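PDB 2G5X: ribosome-inactivating protein from Lychnis chalcedonica, which belongs to the plant ribosome-inactivating proteins, which share a compact fold of a mixed beta sheet and a cluster of helices. Local coordinates for residues N57-L61 and G72-R76; R84-F88 and Y99-F103; L122-A126 and A158-L162. All coordinates share one frame; numbering follows the deposited sequence.

Interaction 1. Residues N57-L61 and G72-R76; sequences NTITL and GFQDR
Strand residues 58-61 and 72-76 run antiparallel, their axes 4.6 Å apart at the closest and 157° between their directions, and Thr-60 with Gln-74 forms the hydrogen-bonded pair that joins them. Thr-60 N donates to Gln-74 O over 3.0 Å, while Gln-74 N returns a bond of 2.8 Å to Thr-60 O. The next pair, Leu-61 with Phe-73, is non-hydrogen-bonded.

On the Thr-60 face the two side chains lie alongside each other. Their polar groups are bridged by a water that donates to Thr-60 OG1 at 2.7 Å and accepts from Gln-74 NE2 at 2.9 Å. The same hydroxyl is hydrogen-bonded to Asn-49 OD1 of the neighbouring strand 45-51.

On the other face Ile-59, Leu-61 and Phe-73 form an apolar cluster. With CG set between the backbone N and the carbonyl carbon (chi1 67°), the ring of Phe-73 is placed beside Ile-59, whose CG2 meets Phe-73 CD2 obliquely at 3.8 Å. Leu-61 CD2 reaches Phe-73 CB at 4.0 Å. Asp-75, on this side too, turns its carboxylate away to Arg-84. Helix 154-173 packs over Ile-59 and Leu-61.

The contact belongs to the beta hairpin 58-64/69-76 in the central sheet, and its chemistry is two-sided: a buried polar pair joined by water on one face, and mostly hydrocarbon for the helices to pack against on the other.

Interaction 2. Residues R84-F88 and Y99-F103; sequences RANFF and YKSIF
Ala-85 and Phe-87 of strand 83-87 meet Tyr-99, Ile-102 and Phe-103, the strand-facing side of a short helix and the residue that follows it. This is helix-on-sheet packing in the ribosome-inactivating protein fold: the helix 99-102 lies against a strand of the mixed sheet, and the junction is wholly apolar.

Ala-85, first along the strand to touch, directs its methyl group at the helix. Ala-85 CB stands 3.5 Å from Phe-103 CD2, an oblique approach to that ring, and 4.1 Å from Tyr-99 CD1, so the methyl touches both aromatic residues. Asn-86 points the other way, where its ND2 is hydrogen-bonded to Phe-73 O and Asp-75 OD1 in the adjoining strand 69-76.

Phe-87 brings the next side chain to the helix. Its CG is anti to the carbonyl carbon (chi1 -68°), and from there the far end of the ring reaches three residues. Phe-87 CE1 meets Tyr-99 CB at 3.7 Å, with that methylene at the ring edge and in its plane; the two side chains run roughly perpendicular. Phe-87 CZ meets the terminal methyl of Ile-102, CD1, at 3.9 Å, the isoleucine coming from the opposite direction. The third neighbour is Phe-103, and the two phenylalanines pass alongside, head to tail, with ring planes at 46° and centroids 5.6 Å apart, an oblique pair. Leu-109 of strand 108-109 also touches Phe-87 and Tyr-99, while Phe-103 extends to Ala-62 and Gln-74.

Phe-103 is the first residue to leave helical geometry, yet its N still closes the last turn with a 2.8 Å hydrogen bond to Tyr-99 O, while its ring atom CE2 lies 3.8 Å from Phe-87 CE2.

Interaction 3. Residues L122-A126 and A158-L162; sequences LQNKA and AKFAL
Leu-122 O accepts the 2.9 Å helical hydrogen bond from Ala-126 N and at the same time is approached across the contact by Ala-158 CB at 3.4 Å and by Leu-162 CD1. Two methyl groups of the partner helix thus pack close to a carbonyl already engaged within its own turn.

At Ala-158, a small residue, the backbones come close: its CA and that of Leu-122 are 5.0 Å apart. Its methyl enters between Leu-122, Lys-125 and Ala-126, touching the aliphatic CB of Lys-125; the ammonium group of that lysine is turned elsewhere, to a salt bridge with Asp-121 OD1. Ala-126 CB in turn meets Lys-159 CG at 3.6 Å, so both lysines contribute hydrocarbon here.

Leu-122 and Leu-162 lie alongside with reversed directions. Each has CG beside its own backbone N (chi1 -74° and -76°), and CD2 of Leu-162 lies along Leu-122, 3.7 Å from CB and close to CD1 as well. The other branch, Leu-162 CD1, reaches Ala-126 CB at 3.9 Å, while Leu-122 CD2 turns to the methyl of Ala-161, 4.0 Å from its CB. Gln-123 adds a minor touch, its amide being held by Tyr-119 O and Arg-130 N.

The segments 122-126 and 158-162, of helices 119-126 and 154-173, cross at -133°, their axes 8.7 Å apart at the closest. Close alanine contacts beside a pair of overlapping leucines make this a helix-helix interface in the helical part of the ribosome-inactivating protein fold.

Interactions 1 and 2 share the central sheet, their centres about 10 Å apart. Strands 69-76 and 83-87 are neighbours in it, tied by a salt bridge from Arg-84 NE to Asp-75 OD1 of 2.8 Å and a probable hydrogen bond between Asn-86 N and Phe-73 O. Interaction 3 lies among the helices, with its centre about 16 Å from that of interaction 1 and about 19 Å from that of interaction 2. Aromatic rings reach across both gaps: Phe-160 CZ packs on Ile-59 CG2 at 3.8 Å, and Phe-88 CZ on Ala-161 CB, also at 3.8 Å. Helix 154-173 therefore touches segments of both interaction 1 and interaction 2.

Interaction 1. Residues N57-L61 and G72-R76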
loop_
_atom_site.group_PDB
_atom_site.type_symbol
_atom_site.label_atom_id
_atom_site.label_comp_id
_atom_site.label_asym_id
_atom_site.label_seq_id
_atom_site.Cartn_x
_atom_site.Cartn_y
_atom_site.Cartn_z
ATOM N N ASN A 57 16.314 -5.281 -7.955
ATOM C CA ASN A 57 16.105 -3.847 -7.749
ATOM C C ASN A 57 15.062 -3.699 -6.641
ATOM O O ASN A 57 14.123 -4.494 -6.548
ATOM C CB ASN A 57 15.604 -3.161 -9.027
ATOM C CG ASN A 57 16.667 -3.093 -10.118
ATOM O OD1 ASN A 57 17.865 -3.233 -9.851
ATOM N ND2 ASN A 57 16.233 -2.860 -11.350
ATOM N N THR A 58 15.217 -2.668 -5.816
ATOM C CA THR A 58 14.313 -2.455 -4.694
ATOM C C THR A 58 13.722 -1.052 -4.598
ATOM O O THR A 58 14.422 -0.058 -4.791
ATOM C CB THR A 58 15.043 -2.749 -3.357
ATOM O OG1 THR A 58 15.519 -4.102 -3.360
ATOM C CG2 THR A 58 14.111 -2.548 -2.170
ATOM N N ILE A 59 12.423 -0.991 -4.317
ATOM C CA ILE A 59 11.720 0.272 -4.108
ATOM C C ILE A 59 11.100 0.170 -2.717
ATOM O O ILE A 59 10.452 -0.827 -2.394
ATOM C CB ILE A 59 10.600 0.508 -5.148
ATOM C CG1 ILE A 59 11.216 0.855 -6.505
ATOM C CG2 ILE A 59 9.686 1.645 -4.681
ATOM C CD1 ILE A 59 10.194 1.128 -7.601
ATOM N N THR A 60 11.317 1.188 -1.889
ATOM C CA THR A 60 10.779 1.190 -0.530
ATOM C C THR A 60 9.588 2.141 -0.414
ATOM O O THR A 60 9.721 3.339 -0.644
ATOM C CB THR A 60 11.866 1.608 0.494
ATOM O OG1 THR A 60 12.993 0.729 0.377
ATOM C CG2 THR A 60 11.321 1.538 1.921
ATOM N N LEU A 61 8.427 1.592 -0.064
ATOM C CA LEU A 61 7.207 2.381 0.090
ATOM C C LEU A 61 7.077 2.897 1.518
ATOM O O LEU A 61 7.485 2.223 2.462
ATOM C CB LEU A 61 5.976 1.523 -0.218
ATOM C CG LEU A 61 5.890 0.799 -1.562
ATOM C CD1 LEU A 61 4.638 -0.077 -1.589
ATOM C CD2 LEU A 61 5.854 1.814 -2.685
ATOM N N GLY A 72 4.727 8.190 -0.392
ATOM C CA GLY A 72 5.845 8.283 -1.319
ATOM C C GLY A 72 6.683 7.018 -1.354
ATOM O O GLY A 72 6.296 6.001 -0.775
ATOM N N PHE A 73 7.831 7.075 -2.027
ATOM C CA PHE A 73 8.717 5.917 -2.125
ATOM C C PHE A 73 10.179 6.307 -2.361
ATOM O O PHE A 73 10.483 7.437 -2.743
ATOM C CB PHE A 73 8.260 4.984 -3.254
ATOM C CG PHE A 73 8.395 5.578 -4.632
ATOM C CD1 PHE A 73 7.363 6.327 -5.188
ATOM C CD2 PHE A 73 9.568 5.407 -5.366
ATOM C CE1 PHE A 73 7.494 6.898 -6.453
ATOM C CE2 PHE A 73 9.713 5.972 -6.632
ATOM C CZ PHE A 73 8.673 6.721 -7.178
ATOM N N GLN A 74 11.074 5.350 -2.136
ATOM C CA GLN A 74 12.510 5.554 -2.309
ATOM C C GLN A 74 13.105 4.582 -3.331
ATOM O O GLN A 74 12.836 3.384 -3.277
ATOM C CB GLN A 74 13.214 5.369 -0.956
ATOM C CG GLN A 74 14.720 5.151 -1.026
ATOM C CD GLN A 74 15.288 4.704 0.311
ATOM O OE1 GLN A 74 15.539 5.518 1.200
ATOM N NE2 GLN A 74 15.472 3.398 0.464
ATOM N N ASP A 75 13.893 5.103 -4.271
ATOM C CA ASP A 75 14.563 4.264 -5.269
ATOM C C ASP A 75 15.997 4.785 -5.424
ATOM O O ASP A 75 16.509 5.424 -4.504
ATOM C CB ASP A 75 13.791 4.259 -6.607
ATOM C CG ASP A 75 13.852 5.581 -7.348
ATOM O OD1 ASP A 75 13.913 6.640 -6.699
ATOM O OD2 ASP A 75 13.811 5.554 -8.598
ATOM N N ARG A 76 16.660 4.511 -6.548
ATOM C CA ARG A 76 18.036 4.989 -6.732
ATOM C C ARG A 76 18.216 5.926 -7.921
ATOM O O ARG A 76 17.688 5.677 -9.000
ATOM C CB ARG A 76 19.006 3.810 -6.872
ATOM C CG ARG A 76 19.333 3.121 -5.556
ATOM C CD ARG A 76 20.400 2.045 -5.718
ATOM N NE ARG A 76 20.674 1.373 -4.448
ATOM C CZ ARG A 76 21.508 1.822 -3.514
ATOM N NH1 ARG A 76 22.177 2.954 -3.694
ATOM N NH2 ARG A 76 21.655 1.145 -2.384
HETATM O O HOH W 1 15.045 1.183 -1.354
#

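Interaction 2. Residues R84-F88 and Y99-F103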
loop_
_atom_site.group_PDB
_atom_site.type_symbol
_atom_site.label_atom_id
_atom_site.label_comp_id
_atom_site.label_asym_id
_atom_site.label_seq_id
_atom_site.Cartn_x
_atom_site.Cartn_y
_atom_site.Cartn_z
ATOM N N ARG A 84 17.332 7.839 -3.195
ATOM C CA ARG A 84 16.611 9.115 -3.172
ATOM C C ARG A 84 15.174 8.986 -2.662
ATOM O O ARG A 84 14.456 8.053 -3.025
ATOM C CB ARG A 84 16.601 9.742 -4.576
ATOM C CG ARG A 84 15.867 8.915 -5.626
ATOM C CD ARG A 84 15.934 9.531 -7.024
ATOM N NE ARG A 84 15.288 8.650 -7.996
ATOM C CZ ARG A 84 15.371 8.780 -9.316
ATOM N NH1 ARG A 84 16.077 9.768 -9.852
ATOM N NH2 ARG A 84 14.756 7.904 -10.102
ATOM N N ALA A 85 14.766 9.937 -1.825
ATOM C CA ALA A 85 13.417 9.949 -1.255
ATOM C C ALA A 85 12.472 10.777 -2.119
ATOM O O ALA A 85 12.722 11.956 -2.363
ATOM C CB ALA A 85 13.455 10.520 0.163
ATOM N N ASN A 86 11.377 10.159 -2.562
ATOM C CA ASN A 86 10.389 10.823 -3.418
ATOM C C ASN A 86 9.022 10.920 -2.733
ATOM O O ASN A 86 8.414 9.899 -2.411
ATOM C CB ASN A 86 10.220 10.039 -4.724
ATOM C CG ASN A 86 11.544 9.676 -5.372
ATOM O OD1 ASN A 86 12.202 10.515 -5.986
ATOM N ND2 ASN A 86 11.944 8.413 -5.230
ATOM N N PHE A 87 8.530 12.138 -2.525
ATOM C CA PHE A 87 7.223 12.327 -1.892
ATOM C C PHE A 87 6.170 12.826 -2.876
ATOM O O PHE A 87 6.485 13.576 -3.801
ATOM C CB PHE A 87 7.316 13.335 -0.745
ATOM C CG PHE A 87 8.106 12.845 0.427
ATOM C CD1 PHE A 87 9.383 13.336 0.679
ATOM C CD2 PHE A 87 7.576 11.875 1.271
ATOM C CE1 PHE A 87 10.127 12.863 1.763
ATOM C CE2 PHE A 87 8.309 11.396 2.355
ATOM C CZ PHE A 87 9.588 11.891 2.601
ATOM N N PHE A 88 4.922 12.406 -2.678
ATOM C CA PHE A 88 3.839 12.861 -3.542
ATOM C C PHE A 88 3.769 14.382 -3.397
ATOM O O PHE A 88 4.144 14.931 -2.360
ATOM C CB PHE A 88 2.509 12.207 -3.138
ATOM C CG PHE A 88 2.377 10.775 -3.585
ATOM C CD1 PHE A 88 2.106 9.762 -2.667
ATOM C CD2 PHE A 88 2.527 10.437 -4.929
ATOM C CE1 PHE A 88 1.986 8.434 -3.081
ATOM C CE2 PHE A 88 2.409 9.113 -5.353
ATOM C CZ PHE A 88 2.139 8.109 -4.428
ATOM N N TYR A 99 12.734 13.921 5.614
ATOM C CA TYR A 99 12.891 12.765 4.735
ATOM C C TYR A 99 13.765 11.667 5.338
ATOM O O TYR A 99 13.506 10.478 5.142
ATOM C CB TYR A 99 13.461 13.209 3.376
ATOM C CG TYR A 99 14.962 13.416 3.351
ATOM C CD1 TYR A 99 15.827 12.378 2.991
ATOM C CD2 TYR A 99 15.521 14.641 3.709
ATOM C CE1 TYR A 99 17.209 12.557 2.990
ATOM C CE2 TYR A 99 16.900 14.831 3.713
ATOM C CZ TYR A 99 17.737 13.787 3.354
ATOM O OH TYR A 99 19.101 13.974 3.368
ATOM N N LYS A 100 14.787 12.070 6.086
ATOM C CA LYS A 100 15.710 11.124 6.704
ATOM C C LYS A 100 15.090 10.385 7.888
ATOM O O LYS A 100 15.514 9.276 8.223
ATOM C CB LYS A 100 16.977 11.863 7.151
ATOM C CG LYS A 100 18.142 10.963 7.519
ATOM C CD LYS A 100 18.627 10.161 6.322
ATOM C CE LYS A 100 19.906 9.404 6.646
ATOM N NZ LYS A 100 20.359 8.561 5.507
ATOM N N SER A 101 14.097 11.001 8.521
ATOM C CA SER A 101 13.414 10.393 9.662
ATOM C C SER A 101 12.375 9.389 9.183
ATOM O O SER A 101 11.956 8.506 9.929
ATOM C CB SER A 101 12.724 11.466 10.507
ATOM O OG SER A 101 11.458 11.799 9.973
ATOM N N ILE A 102 11.958 9.540 7.931
ATOM C CA ILE A 102 10.969 8.654 7.330
ATOM C C ILE A 102 11.685 7.540 6.571
ATOM O O ILE A 102 11.479 6.358 6.846
ATOM C CB ILE A 102 10.055 9.436 6.371
ATOM C CG1 ILE A 102 9.275 10.490 7.165
ATOM C CG2 ILE A 102 9.120 8.481 5.641
ATOM C CD1 ILE A 102 8.463 11.438 6.313
ATOM N N PHE A 103 12.523 7.927 5.614
ATOM C CA PHE A 103 13.302 6.966 4.836
ATOM C C PHE A 103 14.678 6.871 5.482
ATOM O O PHE A 103 15.610 7.590 5.120
ATOM C CB PHE A 103 13.425 7.421 3.381
ATOM C CG PHE A 103 12.152 7.284 2.595
ATOM C CD1 PHE A 103 11.647 6.025 2.277
ATOM C CD2 PHE A 103 11.455 8.409 2.175
ATOM C CE1 PHE A 103 10.465 5.892 1.550
ATOM C CE2 PHE A 103 10.270 8.285 1.446
ATOM C CZ PHE A 103 9.776 7.022 1.134
#

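Interaction 3. Residues L122-A126 and A158-L162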
loop_
_atom_site.group_PDB
_atom_site.type_symbol
_atom_site.label_atom_id
_atom_site.label_comp_id
_atom_site.label_asym_id
_atom_site.label_seq_id
_atom_site.Cartn_x
_atom_site.Cartn_y
_atom_site.Cartn_z
ATOM N N LEU A 122 -4.462 10.225 -8.431
ATOM C CA LEU A 122 -3.762 9.043 -8.920
ATOM C C LEU A 122 -4.458 8.478 -10.155
ATOM O O LEU A 122 -3.803 8.133 -11.139
ATOM C CB LEU A 122 -3.679 7.968 -7.831
ATOM C CG LEU A 122 -2.684 8.238 -6.697
ATOM C CD1 LEU A 122 -2.814 7.149 -5.639
ATOM C CD2 LEU A 122 -1.256 8.273 -7.249
ATOM N N GLN A 123 -5.784 8.393 -10.108
ATOM C CA GLN A 123 -6.542 7.874 -11.242
ATOM C C GLN A 123 -6.481 8.838 -12.430
ATOM O O GLN A 123 -6.423 8.402 -13.582
ATOM C CB GLN A 123 -7.998 7.606 -10.835
ATOM C CG GLN A 123 -8.141 6.519 -9.769
ATOM C CD GLN A 123 -9.558 6.379 -9.234
ATOM O OE1 GLN A 123 -10.341 5.548 -9.701
ATOM N NE2 GLN A 123 -9.896 7.201 -8.248
ATOM N N ASN A 124 -6.485 10.142 -12.155
ATOM C CA ASN A 124 -6.412 11.130 -13.228
ATOM C C ASN A 124 -5.070 11.050 -13.959
ATOM O O ASN A 124 -5.017 11.129 -15.187
ATOM C CB ASN A 124 -6.617 12.550 -12.683
ATOM C CG ASN A 124 -8.060 12.823 -12.283
ATOM O OD1 ASN A 124 -8.994 12.325 -12.909
ATOM N ND2 ASN A 124 -8.246 13.637 -11.249
ATOM N N LYS A 125 -3.986 10.882 -13.206
ATOM C CA LYS A 125 -2.654 10.788 -13.802
ATOM C C LYS A 125 -2.432 9.463 -14.526
ATOM O O LYS A 125 -1.825 9.428 -15.598
ATOM C CB LYS A 125 -1.571 10.962 -12.727
ATOM C CG LYS A 125 -1.003 12.372 -12.619
ATOM C CD LYS A 125 -2.084 13.397 -12.366
ATOM C CE LYS A 125 -1.499 14.799 -12.299
ATOM N NZ LYS A 125 -2.562 15.809 -12.084
ATOM N N ALA A 126 -2.914 8.375 -13.933
ATOM C CA ALA A 126 -2.756 7.047 -14.518
ATOM C C ALA A 126 -3.654 6.850 -15.733
ATOM O O ALA A 126 -3.349 6.049 -16.620
ATOM C CB ALA A 126 -3.064 5.982 -13.473
ATOM N N ALA A 158 1.877 7.205 -11.045
ATOM C CA ALA A 158 0.503 6.981 -10.593
ATOM C C ALA A 158 0.057 5.525 -10.724
ATOM O O ALA A 158 -0.603 4.990 -9.833
ATOM C CB ALA A 158 -0.454 7.888 -11.363
ATOM N N LYS A 159 0.414 4.887 -11.835
ATOM C CA LYS A 159 0.034 3.498 -12.064
ATOM C C LYS A 159 0.712 2.581 -11.055
ATOM O O LYS A 159 0.072 1.703 -10.475
ATOM C CB LYS A 159 0.406 3.085 -13.489
ATOM C CG LYS A 159 -0.464 3.703 -14.561
ATOM C CD LYS A 159 -0.443 2.845 -15.817
ATOM C CE LYS A 159 -0.677 1.382 -15.503
ATOM N NZ LYS A 159 -1.020 0.634 -16.746
ATOM N N PHE A 160 2.009 2.795 -10.846
ATOM C CA PHE A 160 2.777 2.003 -9.892
ATOM C C PHE A 160 2.180 2.153 -8.491
ATOM O O PHE A 160 2.034 1.177 -7.756
ATOM C CB PHE A 160 4.242 2.465 -9.886
ATOM C CG PHE A 160 5.051 1.903 -8.750
ATOM C CD1 PHE A 160 5.320 0.542 -8.675
ATOM C CD2 PHE A 160 5.526 2.735 -7.740
ATOM C CE1 PHE A 160 6.049 0.014 -7.609
ATOM C CE2 PHE A 160 6.256 2.215 -6.667
ATOM C CZ PHE A 160 6.516 0.853 -6.603
ATOM N N ALA A 161 1.832 3.382 -8.127
ATOM C CA ALA A 161 1.255 3.657 -6.812
ATOM C C ALA A 161 -0.105 2.986 -6.601
ATOM O O ALA A 161 -0.357 2.400 -5.553
ATOM C CB ALA A 161 1.125 5.164 -6.609
ATOM N N LEU A 162 -0.983 3.076 -7.595
ATOM C CA LEU A 162 -2.309 2.476 -7.480
ATOM C C LEU A 162 -2.259 0.958 -7.351
ATOM O O LEU A 162 -3.003 0.376 -6.562
ATOM C CB LEU A 162 -3.173 2.873 -8.678
ATOM C CG LEU A 162 -3.717 4.301 -8.648
ATOM C CD1 LEU A 162 -4.340 4.645 -9.992
ATOM C CD2 LEU A 162 -4.742 4.435 -7.528
#